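Long-range contacts in HIAXHD3 (Humicola insolens, PDB 3ZXK), which hydrolyses arabinofuranosyl side chains as an exo-acting family 43 glycoside hydrolase, and has served as a scaffold for engineering in endo-xylanase activity: residues G399-R404 / G511-S516; S59-N64 / Y108-P113; D151-I156 / V165-P170; N417-V422 / P447-N452. All blocks are in the same frame, centred on the assembly; numbering follows the deposited sequence.

Contact 1: G399-R404 / G511-S516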
loop_
_atom_site.group_PDB
_atom_site.type_symbol
_atom_site.label_atom_id
_atom_site.label_comp_id
_atom_site.label_asym_id
_atom_site.label_seq_id
_atom_site.Cartn_x
_atom_site.Cartn_y
_atom_site.Cartn_z
ATOM N N GLY A 399 1.999 4.255 22.217
ATOM C CA GLY A 399 2.992 5.142 21.603
ATOM C C GLY A 399 3.083 5.171 20.103
ATOM O O GLY A 399 2.170 4.752 19.397
ATOM N N ALA A 400 4.228 5.655 19.641
ATOM C CA ALA A 400 4.489 5.843 18.240
ATOM C C ALA A 400 5.554 4.844 17.790
ATOM O O ALA A 400 6.670 4.830 18.309
ATOM C CB ALA A 400 4.920 7.287 17.955
ATOM N N VAL A 401 5.172 3.971 16.866
ATOM C CA VAL A 401 6.002 2.896 16.425
ATOM C C VAL A 401 6.447 3.067 14.976
ATOM O O VAL A 401 5.682 3.514 14.091
ATOM C CB VAL A 401 5.291 1.531 16.662
ATOM C CG1 VAL A 401 3.908 1.479 15.939
ATOM C CG2 VAL A 401 6.191 0.333 16.274
ATOM N N LEU A 402 7.717 2.733 14.759
ATOM C CA LEU A 402 8.285 2.530 13.435
ATOM C C LEU A 402 8.017 1.053 13.159
ATOM O O LEU A 402 8.702 0.169 13.718
ATOM C CB LEU A 402 9.782 2.834 13.468
ATOM C CG LEU A 402 10.365 2.605 12.075
ATOM C CD1 LEU A 402 10.024 3.741 11.122
ATOM C CD2 LEU A 402 11.862 2.455 12.131
ATOM N N PHE A 403 6.965 0.786 12.372
ATOM C CA PHE A 403 6.363 -0.537 12.350
ATOM C C PHE A 403 6.746 -1.349 11.123
ATOM O O PHE A 403 6.561 -0.925 10.000
ATOM C CB PHE A 403 4.818 -0.423 12.447
ATOM C CG PHE A 403 4.139 -1.748 12.681
ATOM C CD1 PHE A 403 4.098 -2.323 13.964
ATOM C CD2 PHE A 403 3.547 -2.436 11.624
ATOM C CE1 PHE A 403 3.486 -3.570 14.162
ATOM C CE2 PHE A 403 2.944 -3.681 11.819
ATOM C CZ PHE A 403 2.907 -4.246 13.089
ATOM N N ARG A 404 7.265 -2.539 11.380
ATOM C CA ARG A 404 7.576 -3.546 10.374
ATOM C C ARG A 404 8.023 -4.789 11.157
ATOM O O ARG A 404 7.870 -4.864 12.388
ATOM C CB ARG A 404 8.651 -3.058 9.394
ATOM C CG ARG A 404 8.534 -3.664 8.015
ATOM C CD ARG A 404 9.780 -3.436 7.175
ATOM N NE ARG A 404 9.645 -3.934 5.807
ATOM C CZ ARG A 404 10.331 -4.955 5.277
ATOM N NH1 ARG A 404 11.178 -5.686 6.002
ATOM N NH2 ARG A 404 10.172 -5.248 3.989
ATOM N N GLY A 511 3.198 4.333 12.998
ATOM C CA GLY A 511 1.987 3.863 13.632
ATOM C C GLY A 511 1.799 4.321 15.048
ATOM O O GLY A 511 2.730 4.791 15.696
ATOM N N VAL A 512 0.561 4.185 15.519
ATOM C CA VAL A 512 0.226 4.454 16.914
ATOM C C VAL A 512 -0.460 3.205 17.470
ATOM O O VAL A 512 -1.278 2.577 16.779
ATOM C CB VAL A 512 -0.629 5.734 17.082
ATOM C CG1 VAL A 512 -1.879 5.742 16.208
ATOM C CG2 VAL A 512 -0.930 5.979 18.561
ATOM N N PHE A 513 -0.077 2.815 18.680
ATOM C CA PHE A 513 -0.586 1.587 19.310
ATOM C C PHE A 513 -1.004 1.851 20.744
ATOM O O PHE A 513 -0.588 2.835 21.364
ATOM C CB PHE A 513 0.481 0.491 19.277
ATOM C CG PHE A 513 1.707 0.787 20.135
ATOM C CD1 PHE A 513 2.774 1.526 19.613
ATOM C CD2 PHE A 513 1.775 0.362 21.467
ATOM C CE1 PHE A 513 3.890 1.801 20.392
ATOM C CE2 PHE A 513 2.897 0.615 22.233
ATOM C CZ PHE A 513 3.938 1.363 21.705
ATOM N N ASN A 514 -1.788 0.935 21.274
ATOM C CA ASN A 514 -2.178 0.969 22.669
ATOM C C ASN A 514 -2.644 -0.443 23.036
ATOM O O ASN A 514 -3.589 -0.958 22.454
ATOM C CB ASN A 514 -3.287 1.991 22.902
ATOM C CG ASN A 514 -3.621 2.125 24.370
ATOM O OD1 ASN A 514 -2.775 1.838 25.222
ATOM N ND2 ASN A 514 -4.835 2.561 24.666
ATOM N N PHE A 515 -1.924 -1.089 23.955
ATOM C CA PHE A 515 -2.319 -2.417 24.441
ATOM C C PHE A 515 -2.017 -2.538 25.923
ATOM O O PHE A 515 -1.414 -1.627 26.518
ATOM C CB PHE A 515 -1.670 -3.558 23.626
ATOM C CG PHE A 515 -0.171 -3.629 23.721
ATOM C CD1 PHE A 515 0.633 -2.899 22.841
ATOM C CD2 PHE A 515 0.445 -4.433 24.664
ATOM C CE1 PHE A 515 2.020 -2.956 22.924
ATOM C CE2 PHE A 515 1.835 -4.493 24.759
ATOM C CZ PHE A 515 2.630 -3.773 23.882
ATOM N N SER A 516 -2.447 -3.647 26.526
ATOM C CA SER A 516 -2.119 -3.835 27.935
ATOM C C SER A 516 -1.471 -5.150 28.232
ATOM O O SER A 516 -1.659 -6.151 27.551
ATOM C CB SER A 516 -3.317 -3.641 28.865
ATOM O OG SER A 516 -2.901 -3.691 30.236
#

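Contact 2: S59-N64 / Y108-P113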
loop_
_atom_site.group_PDB
_atom_site.type_symbol
_atom_site.label_atom_id
_atom_site.label_comp_id
_atom_site.label_asym_id
_atom_site.label_seq_id
_atom_site.Cartn_x
_atom_site.Cartn_y
_atom_site.Cartn_z
ATOM N N SER A 59 -10.642 -0.609 -1.839
ATOM C CA SER A 59 -11.626 -1.586 -2.386
ATOM C C SER A 59 -12.121 -2.625 -1.372
ATOM O O SER A 59 -13.166 -3.223 -1.587
ATOM C CB SER A 59 -11.017 -2.324 -3.581
ATOM O OG SER A 59 -10.800 -1.433 -4.639
ATOM N N VAL A 60 -11.342 -2.841 -0.305
ATOM C CA VAL A 60 -11.732 -3.844 0.700
ATOM C C VAL A 60 -11.824 -3.159 2.068
ATOM O O VAL A 60 -10.860 -3.122 2.835
ATOM C CB VAL A 60 -10.768 -5.052 0.671
ATOM C CG1 VAL A 60 -11.247 -6.157 1.618
ATOM C CG2 VAL A 60 -10.654 -5.625 -0.732
ATOM N N PRO A 61 -12.989 -2.591 2.386
ATOM C CA PRO A 61 -13.068 -1.791 3.615
ATOM C C PRO A 61 -12.792 -2.566 4.895
ATOM O O PRO A 61 -12.356 -1.948 5.872
ATOM C CB PRO A 61 -14.493 -1.220 3.588
ATOM C CG PRO A 61 -15.226 -1.920 2.481
ATOM C CD PRO A 61 -14.158 -2.368 1.509
ATOM N N ARG A 62 -13.067 -3.865 4.917
ATOM C CA ARG A 62 -12.655 -4.714 6.043
ATOM C C ARG A 62 -12.334 -6.050 5.413
ATOM O O ARG A 62 -13.094 -6.515 4.564
ATOM C CB ARG A 62 -13.771 -4.861 7.072
ATOM C CG ARG A 62 -13.414 -5.753 8.247
ATOM C CD ARG A 62 -14.519 -5.716 9.292
ATOM N NE ARG A 62 -14.198 -6.581 10.431
ATOM C CZ ARG A 62 -13.548 -6.178 11.517
ATOM N NH1 ARG A 62 -13.175 -4.899 11.641
ATOM N NH2 ARG A 62 -13.274 -7.056 12.480
ATOM N N LEU A 63 -11.227 -6.665 5.809
ATOM C CA LEU A 63 -10.757 -7.887 5.163
ATOM C C LEU A 63 -11.712 -9.001 5.542
ATOM O O LEU A 63 -11.962 -9.219 6.706
ATOM C CB LEU A 63 -9.313 -8.204 5.609
ATOM C CG LEU A 63 -8.334 -7.008 5.476
ATOM C CD1 LEU A 63 -6.905 -7.445 5.788
ATOM C CD2 LEU A 63 -8.373 -6.394 4.079
ATOM N N ASN A 64 -12.242 -9.711 4.549
ATOM C CA ASN A 64 -13.216 -10.781 4.761
ATOM C C ASN A 64 -12.698 -12.159 4.362
ATOM O O ASN A 64 -13.462 -13.023 3.922
ATOM C CB ASN A 64 -14.505 -10.457 3.992
ATOM C CG ASN A 64 -14.318 -10.472 2.468
ATOM O OD1 ASN A 64 -13.326 -9.952 1.932
ATOM N ND2 ASN A 64 -15.298 -11.041 1.765
ATOM N N TYR A 108 -11.652 -13.272 -4.458
ATOM C CA TYR A 108 -12.736 -12.457 -3.896
ATOM C C TYR A 108 -12.997 -11.289 -4.823
ATOM O O TYR A 108 -12.029 -10.685 -5.321
ATOM C CB TYR A 108 -12.326 -11.919 -2.516
ATOM C CG TYR A 108 -12.167 -13.022 -1.510
ATOM C CD1 TYR A 108 -10.965 -13.746 -1.398
ATOM C CD2 TYR A 108 -13.222 -13.358 -0.665
ATOM C CE1 TYR A 108 -10.832 -14.784 -0.487
ATOM C CE2 TYR A 108 -13.091 -14.382 0.275
ATOM C CZ TYR A 108 -11.901 -15.091 0.352
ATOM O OH TYR A 108 -11.787 -16.114 1.268
ATOM N N LEU A 109 -14.278 -11.014 -5.096
ATOM C CA LEU A 109 -14.681 -9.863 -5.879
ATOM C C LEU A 109 -15.363 -8.850 -4.985
ATOM O O LEU A 109 -16.329 -9.179 -4.301
ATOM C CB LEU A 109 -15.669 -10.272 -6.978
ATOM C CG LEU A 109 -16.362 -9.120 -7.681
ATOM C CD1 LEU A 109 -15.354 -8.199 -8.372
ATOM C CD2 LEU A 109 -17.374 -9.696 -8.669
ATOM N N TRP A 110 -14.836 -7.627 -4.992
ATOM C CA TRP A 110 -15.467 -6.498 -4.329
ATOM C C TRP A 110 -15.804 -5.466 -5.369
ATOM O O TRP A 110 -14.995 -5.227 -6.290
ATOM C CB TRP A 110 -14.514 -5.885 -3.314
ATOM C CG TRP A 110 -14.416 -6.629 -2.009
ATOM C CD1 TRP A 110 -13.738 -7.831 -1.740
ATOM C CD2 TRP A 110 -15.027 -6.220 -0.746
ATOM N NE1 TRP A 110 -13.874 -8.172 -0.420
ATOM C CE2 TRP A 110 -14.656 -7.227 0.239
ATOM C CE3 TRP A 110 -15.825 -5.147 -0.352
ATOM C CZ2 TRP A 110 -15.074 -7.142 1.570
ATOM C CZ3 TRP A 110 -16.248 -5.069 0.982
ATOM C CH2 TRP A 110 -15.868 -6.038 1.926
ATOM N N THR A 111 -17.015 -4.897 -5.303
ATOM C CA THR A 111 -17.403 -3.901 -6.311
ATOM C C THR A 111 -17.942 -2.637 -5.667
ATOM O O THR A 111 -18.411 -2.658 -4.542
ATOM C CB THR A 111 -18.463 -4.418 -7.312
ATOM O OG1 THR A 111 -19.655 -4.726 -6.600
ATOM C CG2 THR A 111 -17.971 -5.680 -8.063
ATOM N N SER A 112 -17.887 -1.540 -6.409
ATOM C CA SER A 112 -18.499 -0.282 -5.997
ATOM C C SER A 112 -19.120 0.407 -7.197
ATOM O O SER A 112 -18.546 0.383 -8.279
ATOM C CB SER A 112 -17.436 0.663 -5.399
ATOM O OG SER A 112 -18.000 1.962 -5.137
ATOM N N PRO A 113 -20.255 1.099 -6.992
ATOM C CA PRO A 113 -20.734 1.961 -8.074
ATOM C C PRO A 113 -19.730 3.101 -8.334
ATOM O O PRO A 113 -18.898 3.402 -7.475
ATOM C CB PRO A 113 -22.047 2.515 -7.502
ATOM C CG PRO A 113 -21.834 2.551 -6.036
ATOM C CD PRO A 113 -21.079 1.258 -5.771
#

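Contact 3: D151-I156 / V165-P170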
loop_
_atom_site.group_PDB
_atom_site.type_symbol
_atom_site.label_atom_id
_atom_site.label_comp_id
_atom_site.label_asym_id
_atom_site.label_seq_id
_atom_site.Cartn_x
_atom_site.Cartn_y
_atom_site.Cartn_z
ATOM N N ASP A 151 -16.440 -6.069 -26.197
ATOM C CA ASP A 151 -17.793 -6.663 -26.188
ATOM C C ASP A 151 -18.410 -6.941 -24.814
ATOM O O ASP A 151 -19.450 -7.612 -24.714
ATOM C CB ASP A 151 -17.829 -7.918 -27.054
ATOM C CG ASP A 151 -16.996 -9.077 -26.488
ATOM O OD1 ASP A 151 -16.351 -8.951 -25.420
ATOM O OD2 ASP A 151 -16.982 -10.137 -27.164
ATOM N N ASP A 152 -17.754 -6.428 -23.770
ATOM C CA ASP A 152 -18.183 -6.535 -22.368
ATOM C C ASP A 152 -17.999 -7.930 -21.757
ATOM O O ASP A 152 -18.546 -8.212 -20.690
ATOM C CB ASP A 152 -19.614 -5.990 -22.165
ATOM C CG ASP A 152 -19.800 -5.256 -20.816
ATOM O OD1 ASP A 152 -18.803 -4.967 -20.093
ATOM O OD2 ASP A 152 -20.968 -4.993 -20.453
ATOM N N THR A 153 -17.217 -8.806 -22.399
ATOM C CA THR A 153 -16.854 -10.060 -21.749
ATOM C C THR A 153 -15.621 -9.799 -20.881
ATOM O O THR A 153 -14.719 -9.101 -21.289
ATOM C CB THR A 153 -16.586 -11.170 -22.760
ATOM O OG1 THR A 153 -17.786 -11.389 -23.524
ATOM C CG2 THR A 153 -16.170 -12.480 -22.056
ATOM N N MET A 154 -15.609 -10.377 -19.690
ATOM C CA MET A 154 -14.550 -10.202 -18.723
ATOM C C MET A 154 -13.623 -11.437 -18.688
ATOM O O MET A 154 -14.091 -12.609 -18.690
ATOM C CB MET A 154 -15.165 -9.909 -17.355
ATOM C CG MET A 154 -15.990 -8.619 -17.342
ATOM S SD MET A 154 -16.881 -8.467 -15.790
ATOM C CE MET A 154 -15.543 -8.092 -14.677
ATOM N N TYR A 155 -12.309 -11.176 -18.674
ATOM C CA TYR A 155 -11.262 -12.196 -18.632
ATOM C C TYR A 155 -10.296 -11.866 -17.521
ATOM O O TYR A 155 -10.080 -10.697 -17.230
ATOM C CB TYR A 155 -10.462 -12.218 -19.968
ATOM C CG TYR A 155 -11.311 -12.535 -21.169
ATOM C CD1 TYR A 155 -11.594 -13.849 -21.540
ATOM C CD2 TYR A 155 -11.870 -11.503 -21.923
ATOM C CE1 TYR A 155 -12.409 -14.110 -22.626
ATOM C CE2 TYR A 155 -12.679 -11.767 -23.022
ATOM C CZ TYR A 155 -12.930 -13.084 -23.356
ATOM O OH TYR A 155 -13.735 -13.396 -24.428
ATOM N N ILE A 156 -9.698 -12.903 -16.934
ATOM C CA ILE A 156 -8.603 -12.711 -15.980
ATOM C C ILE A 156 -7.404 -13.581 -16.379
ATOM O O ILE A 156 -7.523 -14.803 -16.491
ATOM C CB ILE A 156 -9.015 -12.997 -14.517
ATOM C CG1 ILE A 156 -10.106 -11.996 -14.078
ATOM C CG2 ILE A 156 -7.806 -12.939 -13.575
ATOM C CD1 ILE A 156 -10.682 -12.240 -12.696
ATOM N N VAL A 165 -5.623 -18.019 -18.767
ATOM C CA VAL A 165 -6.667 -17.015 -18.932
ATOM C C VAL A 165 -8.019 -17.639 -18.650
ATOM O O VAL A 165 -8.420 -18.624 -19.291
ATOM C CB VAL A 165 -6.657 -16.379 -20.349
ATOM C CG1 VAL A 165 -7.922 -15.533 -20.613
ATOM C CG2 VAL A 165 -5.388 -15.573 -20.573
ATOM N N ALA A 166 -8.729 -17.046 -17.698
ATOM C CA ALA A 166 -10.102 -17.422 -17.385
ATOM C C ALA A 166 -11.078 -16.450 -18.031
ATOM O O ALA A 166 -10.818 -15.228 -18.118
ATOM C CB ALA A 166 -10.344 -17.392 -15.877
ATOM N N GLN A 167 -12.191 -16.996 -18.503
ATOM C CA GLN A 167 -13.328 -16.200 -18.926
ATOM C C GLN A 167 -14.356 -16.216 -17.802
ATOM O O GLN A 167 -14.645 -17.281 -17.254
ATOM C CB GLN A 167 -13.937 -16.787 -20.193
ATOM C CG GLN A 167 -15.076 -15.938 -20.721
ATOM C CD GLN A 167 -15.720 -16.487 -21.979
ATOM O OE1 GLN A 167 -15.063 -17.099 -22.812
ATOM N NE2 GLN A 167 -17.003 -16.231 -22.141
ATOM N N LEU A 168 -14.869 -15.045 -17.437
ATOM C CA LEU A 168 -15.910 -14.969 -16.418
ATOM C C LEU A 168 -17.306 -14.880 -17.003
ATOM O O LEU A 168 -17.477 -14.608 -18.186
ATOM C CB LEU A 168 -15.664 -13.754 -15.529
ATOM C CG LEU A 168 -14.246 -13.591 -14.999
ATOM C CD1 LEU A 168 -14.291 -12.451 -14.021
ATOM C CD2 LEU A 168 -13.756 -14.856 -14.311
ATOM N N SER A 169 -18.295 -15.149 -16.150
ATOM C CA SER A 169 -19.682 -15.016 -16.545
ATOM C C SER A 169 -20.017 -13.530 -16.821
ATOM O O SER A 169 -19.274 -12.616 -16.412
ATOM C CB SER A 169 -20.589 -15.566 -15.437
ATOM O OG SER A 169 -20.333 -14.897 -14.219
ATOM N N PRO A 170 -21.135 -13.279 -17.516
ATOM C CA PRO A 170 -21.458 -11.882 -17.812
ATOM C C PRO A 170 -21.474 -10.956 -16.582
ATOM O O PRO A 170 -21.066 -9.789 -16.702
ATOM C CB PRO A 170 -22.832 -11.985 -18.491
ATOM C CG PRO A 170 -22.784 -13.321 -19.189
ATOM C CD PRO A 170 -21.952 -14.220 -18.315
HETATM O O HOH W 1 -17.953 -11.707 -18.852
HETATM O O HOH W 2 -14.546 -15.585 -25.375
#

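Contact 4: N417-V422 / P447-N452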
loop_
_atom_site.group_PDB
_atom_site.type_symbol
_atom_site.label_atom_id
_atom_site.label_comp_id
_atom_site.label_asym_id
_atom_site.label_seq_id
_atom_site.Cartn_x
_atom_site.Cartn_y
_atom_site.Cartn_z
ATOM N N ASN A 417 0.954 3.630 39.572
ATOM C CA ASN A 417 0.562 5.027 39.441
ATOM C C ASN A 417 1.589 5.854 38.680
ATOM O O ASN A 417 1.418 7.063 38.551
ATOM C CB ASN A 417 0.283 5.626 40.817
ATOM C CG ASN A 417 -0.859 4.920 41.536
ATOM O OD1 ASN A 417 -0.758 4.568 42.720
ATOM N ND2 ASN A 417 -1.951 4.718 40.825
ATOM N N GLU A 418 2.639 5.207 38.169
ATOM C CA GLU A 418 3.712 5.902 37.417
ATOM C C GLU A 418 3.459 5.802 35.917
ATOM O O GLU A 418 3.298 4.711 35.406
ATOM C CB GLU A 418 5.130 5.324 37.745
ATOM C CG GLU A 418 5.484 3.863 37.312
ATOM C CD GLU A 418 6.976 3.612 36.969
ATOM O OE1 GLU A 418 7.639 4.566 36.495
ATOM O OE2 GLU A 418 7.495 2.455 37.140
ATOM N N ALA A 419 3.450 6.930 35.212
ATOM C CA ALA A 419 3.559 6.916 33.758
ATOM C C ALA A 419 4.902 7.506 33.376
ATOM O O ALA A 419 5.321 8.539 33.920
ATOM C CB ALA A 419 2.449 7.702 33.089
ATOM N N ARG A 420 5.597 6.832 32.479
ATOM C CA ARG A 420 6.872 7.339 32.025
ATOM C C ARG A 420 7.111 7.046 30.566
ATOM O O ARG A 420 6.581 6.073 29.993
ATOM C CB ARG A 420 8.008 6.784 32.860
ATOM C CG ARG A 420 8.422 5.387 32.481
ATOM C CD ARG A 420 9.672 5.006 33.230
ATOM N NE ARG A 420 10.284 3.782 32.745
ATOM C CZ ARG A 420 9.881 2.554 33.057
ATOM N NH1 ARG A 420 8.812 2.338 33.839
ATOM N NH2 ARG A 420 10.556 1.531 32.580
ATOM N N ILE A 421 7.928 7.893 29.974
ATOM C CA ILE A 421 8.328 7.717 28.586
ATOM C C ILE A 421 9.445 6.697 28.487
ATOM O O ILE A 421 10.353 6.702 29.312
ATOM C CB ILE A 421 8.771 9.061 27.971
ATOM C CG1 ILE A 421 7.639 10.068 28.146
ATOM C CG2 ILE A 421 9.128 8.925 26.498
ATOM C CD1 ILE A 421 8.038 11.494 27.898
ATOM N N VAL A 422 9.342 5.809 27.502
ATOM C CA VAL A 422 10.356 4.799 27.203
ATOM C C VAL A 422 10.619 4.741 25.699
ATOM O O VAL A 422 9.741 5.096 24.882
ATOM C CB VAL A 422 9.935 3.378 27.699
ATOM C CG1 VAL A 422 9.807 3.333 29.224
ATOM C CG2 VAL A 422 8.628 2.941 27.044
ATOM N N PRO A 447 11.512 10.555 31.120
ATOM C CA PRO A 447 11.014 10.995 32.420
ATOM C C PRO A 447 9.645 10.442 32.804
ATOM O O PRO A 447 8.867 9.993 31.937
ATOM C CB PRO A 447 10.873 12.508 32.234
ATOM C CG PRO A 447 10.568 12.669 30.782
ATOM C CD PRO A 447 11.336 11.578 30.070
ATOM N N VAL A 448 9.357 10.518 34.097
ATOM C CA VAL A 448 8.016 10.321 34.637
ATOM C C VAL A 448 7.241 11.564 34.243
ATOM O O VAL A 448 7.756 12.680 34.325
ATOM C CB VAL A 448 8.059 10.178 36.180
ATOM C CG1 VAL A 448 6.668 10.294 36.793
ATOM C CG2 VAL A 448 8.732 8.863 36.563
ATOM N N ILE A 449 6.023 11.367 33.766
ATOM C CA ILE A 449 5.211 12.465 33.307
ATOM C C ILE A 449 4.010 12.614 34.223
ATOM O O ILE A 449 3.327 11.620 34.516
ATOM C CB ILE A 449 4.767 12.283 31.829
ATOM C CG1 ILE A 449 4.263 10.858 31.540
ATOM C CG2 ILE A 449 5.912 12.689 30.904
ATOM C CD1 ILE A 449 3.687 10.694 30.131
ATOM N N ASP A 450 3.793 13.846 34.691
ATOM C CA ASP A 450 2.648 14.204 35.559
ATOM C C ASP A 450 1.363 14.369 34.734
ATOM O O ASP A 450 1.400 14.253 33.509
ATOM C CB ASP A 450 2.961 15.447 36.430
ATOM C CG ASP A 450 3.034 16.778 35.629
ATOM O OD1 ASP A 450 2.713 16.826 34.424
ATOM O OD2 ASP A 450 3.397 17.819 36.235
ATOM N N THR A 451 0.235 14.645 35.390
ATOM C CA THR A 451 -1.051 14.689 34.687
ATOM C C THR A 451 -1.075 15.730 33.576
ATOM O O THR A 451 -1.633 15.478 32.506
ATOM C CB THR A 451 -2.250 14.887 35.642
ATOM O OG1 THR A 451 -2.150 16.162 36.294
ATOM C CG2 THR A 451 -2.287 13.761 36.683
ATOM N N ASN A 452 -0.458 16.887 33.820
ATOM C CA ASN A 452 -0.419 17.950 32.803
ATOM C C ASN A 452 0.339 17.542 31.542
ATOM O O ASN A 452 -0.115 17.788 30.422
ATOM C CB ASN A 452 0.145 19.244 33.396
ATOM C CG ASN A 452 -0.851 19.949 34.284
ATOM O OD1 ASN A 452 -2.032 20.042 33.946
ATOM N ND2 ASN A 452 -0.389 20.444 35.431
HETATM O O HOH W 3 3.252 9.557 36.453
#

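Contact 1: G399-R404 / G511-S516
Gly399, Ala400 and Val401 pair antiparallel with Phe513, Val512 and Gly511, the strand axes closing to 4.6 Å with 125° between their N-to-C directions, consistent with strands that twist or diverge strongly here. These are neighbouring strands in the larger sheet of the concanavalin A-like β-sandwich. Two hydrogen-bonded pairs flank the non-hydrogen-bonded pair Ala400–Val512. Gly399 and Phe513 exchange both of their backbone bonds, and so do Val401 and Gly511; the latter pair is the shorter, with Val401 N 2.8 Å from Gly511 O. Between them, Val512 CA gives a CA-H...O contact to Gly399 O at 3.2 Å.

Ala400 and Val512 lie on the face turned to the second sheet, where both meet Phe385 of strand 380-388. Val401 and Phe513 occupy the other face. With CG held between the backbone N and the carbonyl carbon (chi1 67°), the Phe513 ring folds back across Gly399, whose bare backbone takes the place of a side chain. Gly399 CA makes an off-centre CH-π contact, 4.1 Å from the ring centroid. Tyr409 meets the same ring from strand 406-415. Val401 CG1 approaches Phe513 CD1 obliquely at 3.8 Å, and also lies 3.5 Å from Gly511 O, covering the side-chain-less glycine. Over the centre of the Phe513 ring sits Gly399 N, 3.5 Å above its plane.

Contact 2: S59-N64 / Y108-P113
The indole of Trp110 uses its NE1 on Asn64 OD1 in an unusually skewed bond: at 3.0 Å the oxygen lies in the indole plane, yet the donor stands 41° out of the amide's carbonyl plane, not on a lone pair, in keeping with amide and indole planes set almost perpendicular. The bond is also bent at the hydrogen (140°). This contact joins two blades of the five-bladed β-propeller: residues 59-64 leave strand 54-58, whose end forms a classic β bulge with Ser59 and Val60 both facing Gly41, and wrap around a tryptophan of strand 106-113 in the next blade.

Val60 covers one indole face with both methyls, which its first torsion presents together: CG1 lies opposite the backbone N (chi1 -175°) and CG2 beside that N. CG2 is 4.0 Å from the centroid of the five-membered ring of Trp110, over its face, while Val60 CG1 sits 3.8 Å from Trp110 CE2, nearer the rim. Pro61 closes on the six-membered ring obliquely, CD to Trp110 CZ3 measuring 3.5 Å. Ser59 O, 3.4 Å from Trp110 CB, is buried here and has no polar partner in the model. His133 of strand 132-137 also meets the indole.

A leucine at Trp110 would probably leave Asn64 OD1 without its donor and open a gap beside Val60 and Pro61. Asn64 also reaches Tyr108, whose ring packs edge-to-face with Phe65: Asn64 ND2 is 3.9 Å from Tyr108 CD2, and Asn64 O is 3.9 Å from Tyr108 CE2.

Contact 3: D151-I156 / V165-P170
Ile156 and Ala166 satisfy one another fully along the backbone, each N donating to the other's O at 2.8 Å. Beyond the non-hydrogen-bonded pair Tyr155–Gln167, Leu168 N gives a nearly straight bond (174°) to Met154 O, also 2.8 Å. The reciprocal partners, Met154 N and Leu168 O, are joined through a solvent molecule instead: water 1 accepts from Met154 N at 2.8 Å and donates to Leu168 O at 3.0 Å, where the two chains begin to separate.

A second water serves the side chains. Tyr155 OH lies 2.5 Å from water 2, which sits in the plane of the phenol ring at its edge and donates to Gln167 OE1 at 3.0 Å. Gln167 reaches this water because CG is anti to the backbone N (chi1 -176°) and the chain stays extended, running alongside the ring with CG 3.8 Å from Tyr155 CE1. Its amide end also touches Thr153 CG2. Were Gln167 an alanine, the phenol would probably lose its water-mediated tie to this strand, and the ring flank and Thr153 methyl their cover.

Before the strand, Asp151 OD1 takes Thr153 N at 3.1 Å, met from above the carboxylate plane, which defines an Asx turn. Arg91 bridges the two segments' ends, pairing with Asp152 and donating to Pro170 O. On the opposite face Ile156 and Leu168 meet through their CD1 methyls, with Tyr100 of the preceding blade against both. Together these bonds make the antiparallel hairpin of the two inner strands in a four-stranded β-propeller blade.

Contact 4: N417-V422 / P447-N452
Ala419 and Ile421 hold Ile449 and Pro447 by two direct backbone hydrogen bonds, both nearly straight (166°). Ile421 N donates to Pro447 O at 3.0 Å, and Ile449 N to Ala419 O at 2.9 Å; Arg420 and Val448 form the non-hydrogen-bonded pair between them. Water 3 completes the pairing of Ala419 with Ile449, accepting from Ala419 N at 2.9 Å and donating to Ile449 O at 2.8 Å.

Apolar contacts gather on the buried side. Ile421 CD1 reaches between two partners, 3.9 Å from Ile449 CG2 and 3.9 Å from Pro447 CD. Ile449 CG1 lies between its own backbone N and carbonyl carbon (chi1 45°), which directs it over the Ala419 peptide and to 4.0 Å from Ala419 CB. This is a β-hairpin at the margin of the concanavalin A-like sandwich: 436-448 is an outermost strand of its sheet, and Ile457 and Tyr481 of the opposing sheet pack against the isoleucine and proline side chains.

Charged groups lie on the other face. Arg420 and Val448 put their side chains on this same face, but the extended arginine chain leads away to Glu418, NH1 standing 3.6 Å from Glu418 OE2 in a salt bridge. Asn445 receives the NE proton and Gln415 also binds NH1, so that the guanidinium has several partners, which probably limits its rotation. Just before helix 451-455, Asp450 OD1 caps Ala453 N.

In the fold
The four contacts fall into two domains. Contacts 2 and 3 lie in the β-propeller, their centres about 19 Å apart and nearest atoms about 6 Å; contacts 1 and 4 share one sheet of the β-sandwich, with centres about 18 Å apart and contact 4 nested in the chain loop closed by contact 1. Contacts 3 and 4 mark the extremes, about 60 Å between centres. Contacts 1 and 2 approach nearest across the domains, about 12 Å between nearest atoms. The glycan pocket draws on both domains, from Trp84 and Tyr142 to Phe469 and Trp502. Contact 1 is tied to its surroundings through Arg404, which donates to Thr506 O and weakly to Ser501 O, beside Trp502 in sequence.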